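Local coordinates for protein exopolygalacturonase (Yersinia enterocolitica, PDB 2UVF) that probably hydrolyses the polygalacturonic acid of pectin from the chain end, as a periplasmic family 28 exopolygalacturonase, at residues Y230-Y235 against G441-A446; Q389-F394 against I405-G410. All coordinates share one frame; numbering follows the deposited sequence.

Contact 1 (Y230-Y235 against G441-A446); sequences YRLYPY and GSHTGA. With ADA (alpha-D-galactopyranuronic acid), chain C; ADA (alpha-D-galactopyranuronic acid), chain B; SO4 (sulfate ion), chain D.
Tyr233 and His443 join two loops at the rim of the substrate pocket of a right-handed parallel beta-helix, the fold of family 28 glycoside hydrolases. The loop of 230-235 follows strand 228-230, whereas 441-446 leaves the end of strand 438-441, so the contact draws together parts of the chain some two hundred residues apart. A single hydrogen bond (2.8 Å) links Tyr233 OH and His443 ND1, and either atom could be the donor. ND1 sits at the edge of the tyrosine ring, and OH in turn lies at the edge of the imidazole, the two planes being inclined at 60°. Leu232 holds the phenol from one face, its CG lying 3.8 Å above the plane of the Tyr233 ring, over the centre, while Tyr235 OH lies over the opposite face, nearer the rim. With CG of Leu232 anti to the backbone N (chi1 -166°), the branch reaches on to His443, where CD2 stands 4.2 Å from CE1 at the imidazole edge.

The bond to Tyr233 probably restrains the rotation of the imidazole, which presents a face to one galacturonic acid unit of the bound disaccharide. Away from the pocket, Arg231 N donates a nearly straight hydrogen bond to a sulfate ion that probably came from the crystallisation liquor. On the sugar side, His443 CE1 approaches the ring oxygen O5 of the chain C galacturonate to 3.2 Å.

Contact 2 (Q389-F394 against I405-G410); sequences QNVMVF and INFAAG. With ADA (alpha-D-galactopyranuronic acid), chain C.
Val391, Val393, Ile405 and Phe407 meet in the buried interior of the protein, between strand 391-394 and strand 405-408. The apolar contacts fall into two pairs. In the first, Val393 CG1 touches Ile405 CD1 at 4.0 Å, the two side chains lying alongside but pointing opposite ways. Ile405 gets there by an extended chain, CD1 anti to CA (chi2 162°), which carries the methyl inward from its strand. In the second, Val391 CG2 approaches Phe407 CE1 at 4.2 Å, near the plane of the ring, so the methyl meets an edge. Phe385 of strand 383-386, beside 405-408, and Ala424 of strand 421-427, beside 391-394, line the same interior.

The polar interactions belong to the other side of strand 405-408, where Asn406 faces the sugar. Asn406 OD1 accepts a hydrogen bond from O3 of the chain C galacturonate at 2.7 Å, and its 3.0 Å approach to O2 of the same sugar is a possible second one. Ala408 CB adds a looser contact with O3. Apolar side chains packed inside the helix, with residues on the outer face of the same strand meeting the glycan, are characteristic of the parallel beta-helix of pectin-degrading enzymes.

How the contacts relate
The two contacts, with centres 13 Å apart, border the same sugar: contact 2 through the outward Asn406 and Ala408 of strand 405-408, contact 1 through His443 and Leu232. The apolar pairs of contact 2 fill the core behind that strand. They also meet directly: His443 O lies 2.7 Å from Ala409 N, and Ala446 N lies 2.6 Å from Ala409 O, both probable hydrogen bonds that tie 441-446 to the end of 405-410. Tyr233 CZ packs 3.5 Å from Gly410 CA, so 230-235 rests on the residues just after strand 405-408. The pocket thus illustrates a general principle: the beta-helix strands appear to supply the floor, and loops distant in sequence part of the wall.

Contact 1 (Y230-Y235 against G441-A446)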
# COMPACT_ATOMS: atom_id res chain seq x y z
N TYR A 230 8.47 -19.76 -0.90
CA TYR A 230 7.28 -19.87 -0.04
C TYR A 230 6.06 -20.32 -0.83
O TYR A 230 6.04 -20.22 -2.05
CB TYR A 230 6.99 -18.50 0.63
CG TYR A 230 6.44 -17.45 -0.33
CD1 TYR A 230 5.08 -17.17 -0.38
CD2 TYR A 230 7.29 -16.77 -1.21
CE1 TYR A 230 4.57 -16.22 -1.28
CE2 TYR A 230 6.80 -15.84 -2.09
CZ TYR A 230 5.44 -15.56 -2.13
OH TYR A 230 4.94 -14.63 -3.02
N ARG A 231 5.03 -20.77 -0.12
CA ARG A 231 3.70 -20.91 -0.68
C ARG A 231 2.82 -19.83 -0.03
O ARG A 231 2.85 -19.66 1.18
CB ARG A 231 3.13 -22.30 -0.39
CG ARG A 231 3.71 -23.42 -1.25
CD ARG A 231 3.47 -24.79 -0.61
NE ARG A 231 3.54 -25.88 -1.59
CZ ARG A 231 4.67 -26.48 -1.98
NH1 ARG A 231 5.85 -26.12 -1.48
NH2 ARG A 231 4.61 -27.45 -2.88
N LEU A 232 2.05 -19.12 -0.85
CA LEU A 232 1.24 -17.99 -0.38
C LEU A 232 0.31 -18.36 0.78
O LEU A 232 0.32 -17.71 1.83
CB LEU A 232 0.43 -17.39 -1.54
CG LEU A 232 -0.23 -16.02 -1.35
CD1 LEU A 232 0.83 -14.94 -1.20
CD2 LEU A 232 -1.12 -15.73 -2.54
N TYR A 233 -0.48 -19.41 0.58
CA TYR A 233 -1.39 -19.90 1.62
C TYR A 233 -1.02 -21.34 1.99
O TYR A 233 -0.28 -21.99 1.25
CB TYR A 233 -2.85 -19.75 1.18
CG TYR A 233 -3.21 -18.33 0.80
CD1 TYR A 233 -2.98 -17.27 1.69
CD2 TYR A 233 -3.75 -18.04 -0.44
CE1 TYR A 233 -3.30 -15.97 1.35
CE2 TYR A 233 -4.06 -16.74 -0.80
CZ TYR A 233 -3.83 -15.71 0.10
OH TYR A 233 -4.14 -14.41 -0.27
N PRO A 234 -1.48 -21.82 3.18
CA PRO A 234 -1.20 -23.22 3.54
C PRO A 234 -1.68 -24.21 2.47
O PRO A 234 -1.08 -25.26 2.28
CB PRO A 234 -1.95 -23.42 4.87
CG PRO A 234 -2.90 -22.24 4.98
CD PRO A 234 -2.23 -21.11 4.24
N TYR A 235 -2.75 -23.83 1.76
CA TYR A 235 -3.42 -24.64 0.74
C TYR A 235 -2.99 -24.28 -0.68
O TYR A 235 -3.67 -24.67 -1.65
CB TYR A 235 -4.94 -24.46 0.86
CG TYR A 235 -5.38 -23.03 1.13
CD1 TYR A 235 -5.75 -22.17 0.08
CD2 TYR A 235 -5.45 -22.54 2.44
CE1 TYR A 235 -6.16 -20.84 0.33
CE2 TYR A 235 -5.86 -21.22 2.71
CZ TYR A 235 -6.22 -20.38 1.65
OH TYR A 235 -6.61 -19.09 1.93
N GLY A 441 -10.04 -7.15 -1.93
CA GLY A 441 -8.68 -7.32 -2.40
C GLY A 441 -8.84 -8.36 -3.50
O GLY A 441 -7.95 -8.55 -4.31
N SER A 442 -10.03 -8.97 -3.53
CA SER A 442 -10.42 -10.20 -4.29
C SER A 442 -10.20 -11.46 -3.45
O SER A 442 -11.12 -12.25 -3.29
CB SER A 442 -9.82 -10.34 -5.68
OG SER A 442 -9.71 -11.72 -6.04
N HIS A 443 -8.99 -11.61 -2.92
CA HIS A 443 -8.71 -12.60 -1.86
C HIS A 443 -9.32 -12.11 -0.54
O HIS A 443 -8.65 -11.44 0.23
CB HIS A 443 -7.20 -12.86 -1.70
CG HIS A 443 -6.55 -13.55 -2.87
ND1 HIS A 443 -5.22 -13.95 -2.85
CD2 HIS A 443 -7.06 -13.95 -4.08
CE1 HIS A 443 -4.93 -14.54 -3.99
NE2 HIS A 443 -6.03 -14.55 -4.76
N THR A 444 -10.59 -12.43 -0.30
CA THR A 444 -11.30 -11.94 0.90
C THR A 444 -11.65 -13.02 1.95
O THR A 444 -12.38 -12.75 2.92
CB THR A 444 -12.57 -11.14 0.54
OG1 THR A 444 -13.40 -11.94 -0.30
CG2 THR A 444 -12.21 -9.85 -0.21
N GLY A 445 -11.10 -14.22 1.75
CA GLY A 445 -11.31 -15.40 2.59
C GLY A 445 -11.46 -15.27 4.10
O GLY A 445 -12.54 -15.52 4.63
N ALA A 446 -10.40 -14.90 4.80
CA ALA A 446 -10.46 -14.79 6.27
C ALA A 446 -11.06 -13.47 6.77
O ALA A 446 -11.09 -13.21 7.98
CB ALA A 446 -9.08 -15.03 6.90
C1 ADA C . -4.21 -11.39 -5.74
C2 ADA C . -4.14 -10.69 -4.37
C3 ADA C . -2.69 -10.22 -4.16
C4 ADA C . -1.72 -11.44 -4.22
C5 ADA C . -1.87 -12.16 -5.58
C6 ADA C . -1.01 -13.42 -5.85
O2 ADA C . -5.08 -9.61 -4.28
O3 ADA C . -2.56 -9.50 -2.93
O4 ADA C . -1.95 -12.35 -3.14
O5 ADA C . -3.26 -12.50 -5.83
O6B ADA C . -1.62 -14.42 -6.30
O6A ADA C . 0.22 -13.39 -5.62
C1 ADA B . -3.90 -8.03 -9.25
C2 ADA B . -2.73 -8.73 -8.53
C3 ADA B . -2.82 -10.23 -8.90
C4 ADA B . -4.02 -10.78 -8.11
C5 ADA B . -5.26 -10.06 -8.66
C6 ADA B . -6.54 -10.48 -7.89
O1 ADA B . -3.92 -8.26 -10.69
O2 ADA B . -1.47 -8.16 -8.83
O3 ADA B . -1.58 -10.96 -8.67
O4 ADA B . -3.87 -10.39 -6.72
O5 ADA B . -5.11 -8.57 -8.63
O6B ADA B . -6.80 -9.88 -6.82
O6A ADA B . -7.24 -11.40 -8.38
S SO4 D . 6.39 -22.87 3.00
O1 SO4 D . 7.74 -22.50 2.58
O2 SO4 D . 5.37 -21.95 2.47
O3 SO4 D . 6.09 -24.22 2.50
O4 SO4 D . 6.39 -22.87 4.47

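Contact 2 (Q389-F394 against I405-G410)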
# COMPACT_ATOMS: atom_id res chain seq x y z
N GLN A 389 -1.98 -7.76 10.56
CA GLN A 389 -2.75 -7.01 11.56
C GLN A 389 -2.04 -5.78 12.03
O GLN A 389 -0.83 -5.79 12.23
CB GLN A 389 -3.15 -7.92 12.73
CG GLN A 389 -3.74 -9.25 12.27
CD GLN A 389 -4.74 -9.85 13.23
OE1 GLN A 389 -4.67 -9.63 14.44
NE2 GLN A 389 -5.68 -10.61 12.69
N ASN A 390 -2.81 -4.69 12.19
CA ASN A 390 -2.27 -3.41 12.64
C ASN A 390 -1.15 -2.89 11.71
O ASN A 390 0.02 -2.94 12.04
CB ASN A 390 -1.83 -3.51 14.12
CG ASN A 390 -1.40 -2.19 14.72
OD1 ASN A 390 -0.37 -2.12 15.41
ND2 ASN A 390 -2.17 -1.13 14.48
N VAL A 391 -1.55 -2.42 10.53
CA VAL A 391 -0.61 -1.89 9.52
C VAL A 391 -0.87 -0.40 9.18
O VAL A 391 -1.95 0.14 9.38
CB VAL A 391 -0.55 -2.78 8.22
CG1 VAL A 391 -0.45 -4.29 8.57
CG2 VAL A 391 -1.74 -2.54 7.28
N MET A 392 0.16 0.28 8.70
CA MET A 392 0.09 1.73 8.54
C MET A 392 0.95 2.12 7.35
O MET A 392 2.05 1.63 7.23
CB MET A 392 0.66 2.38 9.79
CG MET A 392 0.25 3.79 10.00
SD MET A 392 1.30 4.48 11.28
CE MET A 392 0.62 3.73 12.77
N VAL A 393 0.40 2.95 6.47
CA VAL A 393 1.13 3.50 5.34
C VAL A 393 0.89 5.01 5.25
O VAL A 393 -0.24 5.47 5.04
CB VAL A 393 0.69 2.82 4.01
CG1 VAL A 393 1.27 3.53 2.80
CG2 VAL A 393 1.09 1.35 3.98
N PHE A 394 1.97 5.79 5.37
CA PHE A 394 1.88 7.23 5.23
C PHE A 394 3.09 7.81 4.51
O PHE A 394 4.16 7.20 4.48
CB PHE A 394 1.65 7.91 6.59
CG PHE A 394 2.80 7.80 7.58
CD1 PHE A 394 3.62 8.89 7.81
CD2 PHE A 394 2.97 6.64 8.36
CE1 PHE A 394 4.65 8.83 8.76
CE2 PHE A 394 4.00 6.57 9.31
CZ PHE A 394 4.84 7.66 9.50
N ILE A 405 -2.21 -0.09 -2.97
CA ILE A 405 -2.24 -0.82 -1.71
C ILE A 405 -3.32 -1.88 -1.84
O ILE A 405 -4.48 -1.58 -2.16
CB ILE A 405 -2.47 0.09 -0.46
CG1 ILE A 405 -1.39 1.17 -0.36
CG2 ILE A 405 -2.54 -0.75 0.84
CD1 ILE A 405 -1.78 2.33 0.55
N ASN A 406 -2.91 -3.13 -1.65
CA ASN A 406 -3.83 -4.25 -1.76
C ASN A 406 -3.96 -4.96 -0.42
O ASN A 406 -2.98 -5.11 0.30
CB ASN A 406 -3.33 -5.23 -2.82
CG ASN A 406 -4.27 -6.39 -3.02
OD1 ASN A 406 -4.14 -7.44 -2.39
ND2 ASN A 406 -5.25 -6.20 -3.87
N PHE A 407 -5.17 -5.39 -0.09
CA PHE A 407 -5.40 -6.21 1.12
C PHE A 407 -5.92 -7.57 0.74
O PHE A 407 -6.86 -7.68 -0.03
CB PHE A 407 -6.35 -5.54 2.10
CG PHE A 407 -5.85 -4.22 2.59
CD1 PHE A 407 -4.92 -4.16 3.62
CD2 PHE A 407 -6.31 -3.03 2.01
CE1 PHE A 407 -4.46 -2.94 4.06
CE2 PHE A 407 -5.85 -1.81 2.46
CZ PHE A 407 -4.91 -1.75 3.48
N ALA A 408 -5.29 -8.60 1.26
CA ALA A 408 -5.66 -9.98 0.95
C ALA A 408 -5.91 -10.76 2.24
O ALA A 408 -5.24 -10.54 3.24
CB ALA A 408 -4.55 -10.63 0.16
N ALA A 409 -6.86 -11.70 2.20
CA ALA A 409 -7.16 -12.52 3.37
C ALA A 409 -7.38 -14.02 3.09
O ALA A 409 -7.94 -14.75 3.92
CB ALA A 409 -8.32 -11.92 4.13
N GLY A 410 -6.89 -14.49 1.94
CA GLY A 410 -6.98 -15.90 1.59
C GLY A 410 -8.17 -16.16 0.69
O GLY A 410 -8.91 -15.24 0.34
C1 ADA C . -4.21 -11.39 -5.74
C2 ADA C . -4.14 -10.69 -4.37
C3 ADA C . -2.69 -10.22 -4.16
C4 ADA C . -1.72 -11.44 -4.22
C5 ADA C . -1.87 -12.16 -5.58
C6 ADA C . -1.01 -13.42 -5.85
O2 ADA C . -5.08 -9.61 -4.28
O3 ADA C . -2.56 -9.50 -2.93
O4 ADA C . -1.95 -12.35 -3.14
O5 ADA C . -3.26 -12.50 -5.83
O6B ADA C . -1.62 -14.42 -6.30
O6A ADA C . 0.22 -13.39 -5.62